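Local structure of galectin (Xenopus laevis, 3WUC) at residues 91-96 with 101-106. The protein binds galactose-containing glycans such as lactose, and possibly laminin, as a proto-type galectin of frog skin. Residues are numbered along the deposited sequence; the frame is centred on the assembly and turned at random.
Sequences MLIFDF and TVHLPD
At the rim of the H103 imidazole, in its plane, lie I93 O and D95 OD2. H103 NE2 gives its hydrogen to D95 OD2 at 2.6 Å, nearly straight at 163°, yet reaches it from above the carboxylate, whose plane is turned 60° from the ring. T101 CG2, from two residues back on the same strand, covers one face of the imidazole, 3.7 Å above it and offset toward the rim. On the other side of the sheet the F94 ring runs alongside V102, with F94 CE2 3.8 Å from V102 CG1 in an oblique approach. L92 CD2 touches L104 CD2 in the apolar layer facing V37 of the opposing sheet of the galectin beta-sandwich. The antiparallel hairpin of strands 89-96 and 99-103 is stitched by H103 N to I93 O at 2.8 Å and by paired bonds between D95 and T101; I93 N to H103 O is weak at 3.3 Å. Past I93 and H103 the strands part toward P105, where a water donates to both M91 O and H103 O. With H103 CG and D95 CG each anti to its own carbonyl carbon, imidazole and carboxylate meet diagonally across the strands; the short bond probably keeps D95 ionised and may raise the basicity of H103.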
loop_
_atom_site.group_PDB
_atom_site.type_symbol
_atom_site.label_atom_id
_atom_site.label_comp_id
_atom_site.label_asym_id
_atom_site.label_seq_id
_atom_site.Cartn_x
_atom_site.Cartn_y
_atom_site.Cartn_z
ATOM N N MET B 91 -10.053 7.754 3.020
ATOM C CA MET B 91 -8.891 7.382 3.859
ATOM C C MET B 91 -8.855 8.291 5.079
ATOM O O MET B 91 -8.944 9.504 4.961
ATOM C CB MET B 91 -7.562 7.490 3.105
ATOM C CG MET B 91 -6.406 7.096 3.934
ATOM S SD MET B 91 -4.902 6.971 2.935
ATOM C CE MET B 91 -4.691 8.644 2.467
ATOM N N LEU B 92 -8.736 7.695 6.287
ATOM C CA LEU B 92 -8.547 8.419 7.520
ATOM C C LEU B 92 -7.309 7.898 8.215
ATOM O O LEU B 92 -7.114 6.669 8.248
ATOM C CB LEU B 92 -9.804 8.252 8.443
ATOM C CG LEU B 92 -11.119 8.907 7.934
ATOM C CD1 LEU B 92 -12.318 8.413 8.761
ATOM C CD2 LEU B 92 -10.988 10.390 8.148
ATOM N N ILE B 93 -6.474 8.767 8.721
ATOM C CA ILE B 93 -5.241 8.366 9.407
ATOM C C ILE B 93 -5.338 8.916 10.837
ATOM O O ILE B 93 -5.690 10.061 11.058
ATOM C CB ILE B 93 -3.984 8.865 8.684
ATOM C CG1 ILE B 93 -3.979 8.258 7.311
ATOM C CG2 ILE B 93 -2.792 8.471 9.470
ATOM C CD1 ILE B 93 -2.863 8.853 6.477
ATOM N N PHE B 94 -5.029 8.092 11.828
ATOM C CA PHE B 94 -5.096 8.492 13.247
ATOM C C PHE B 94 -3.734 8.378 13.864
ATOM O O PHE B 94 -3.187 7.278 13.913
ATOM C CB PHE B 94 -6.096 7.593 13.992
ATOM C CG PHE B 94 -7.490 7.582 13.417
ATOM C CD1 PHE B 94 -7.865 6.833 12.364
ATOM C CD2 PHE B 94 -8.439 8.436 13.993
ATOM C CE1 PHE B 94 -9.135 6.851 11.805
ATOM C CE2 PHE B 94 -9.762 8.435 13.461
ATOM C CZ PHE B 94 -10.072 7.682 12.431
ATOM N N ASP B 95 -3.180 9.465 14.342
ATOM C CA ASP B 95 -1.892 9.498 15.033
ATOM C C ASP B 95 -2.181 9.367 16.526
ATOM O O ASP B 95 -2.873 10.201 17.070
ATOM C CB ASP B 95 -1.179 10.852 14.863
ATOM C CG ASP B 95 -0.757 11.150 13.516
ATOM O OD1 ASP B 95 -0.749 10.198 12.700
ATOM O OD2 ASP B 95 -0.450 12.390 13.273
ATOM N N PHE B 96 -1.762 8.300 17.166
ATOM C CA PHE B 96 -2.019 8.109 18.568
ATOM C C PHE B 96 -0.932 8.735 19.436
ATOM O O PHE B 96 0.240 8.320 19.383
ATOM C CB PHE B 96 -2.108 6.640 18.794
ATOM C CG PHE B 96 -2.450 6.217 20.201
ATOM C CD1 PHE B 96 -3.208 6.988 21.021
ATOM C CD2 PHE B 96 -2.037 4.976 20.625
ATOM C CE1 PHE B 96 -3.526 6.554 22.351
ATOM C CE2 PHE B 96 -2.353 4.475 21.898
ATOM C CZ PHE B 96 -3.118 5.277 22.783
ATOM N N THR B 101 -4.390 12.870 16.697
ATOM C CA THR B 101 -4.594 13.679 15.542
ATOM C C THR B 101 -5.377 12.862 14.476
ATOM O O THR B 101 -4.868 11.822 14.047
ATOM C CB THR B 101 -3.293 14.240 14.924
ATOM O OG1 THR B 101 -2.580 15.040 15.910
ATOM C CG2 THR B 101 -3.651 15.116 13.762
ATOM N N VAL B 102 -6.551 13.317 14.088
ATOM C CA VAL B 102 -7.337 12.719 12.995
ATOM C C VAL B 102 -6.948 13.479 11.694
ATOM O O VAL B 102 -7.241 14.694 11.589
ATOM C CB VAL B 102 -8.853 12.768 13.162
ATOM C CG1 VAL B 102 -9.558 12.016 12.081
ATOM C CG2 VAL B 102 -9.213 12.292 14.622
ATOM N N HIS B 103 -6.211 12.814 10.800
ATOM C CA HIS B 103 -5.853 13.358 9.484
ATOM C C HIS B 103 -6.952 13.075 8.504
ATOM O O HIS B 103 -7.210 11.929 8.093
ATOM C CB HIS B 103 -4.575 12.754 8.947
ATOM C CG HIS B 103 -3.369 13.080 9.741
ATOM N ND1 HIS B 103 -2.590 14.198 9.481
ATOM C CD2 HIS B 103 -2.862 12.531 10.874
ATOM C CE1 HIS B 103 -1.588 14.247 10.343
ATOM N NE2 HIS B 103 -1.723 13.243 11.195
ATOM N N LEU B 104 -7.650 14.108 8.090
ATOM C CA LEU B 104 -8.657 14.021 7.119
ATOM C C LEU B 104 -8.042 13.948 5.671
ATOM O O LEU B 104 -6.927 14.517 5.505
ATOM C CB LEU B 104 -9.593 15.235 7.218
ATOM C CG LEU B 104 -10.275 15.523 8.593
ATOM C CD1 LEU B 104 -11.117 16.702 8.543
ATOM C CD2 LEU B 104 -11.068 14.265 8.984
ATOM N N PRO B 105 -8.808 13.413 4.705
ATOM C CA PRO B 105 -8.187 13.180 3.357
ATOM C C PRO B 105 -8.023 14.470 2.580
ATOM O O PRO B 105 -7.293 14.424 1.567
ATOM C CB PRO B 105 -9.087 12.159 2.650
ATOM C CG PRO B 105 -10.404 12.343 3.386
ATOM C CD PRO B 105 -10.096 12.722 4.809
ATOM N N ASP B 106 -8.597 15.580 3.037
ATOM C CA ASP B 106 -8.342 16.901 2.390
ATOM C C ASP B 106 -7.091 17.583 2.945
ATOM O O ASP B 106 -6.909 18.774 2.680
ATOM C CB ASP B 106 -9.582 17.806 2.535
ATOM C CG ASP B 106 -9.956 18.088 4.012
ATOM O OD1 ASP B 106 -9.201 17.701 4.952
ATOM O OD2 ASP B 106 -10.975 18.849 4.190
HETATM O O HOH W 1 -6.546 10.881 5.503
#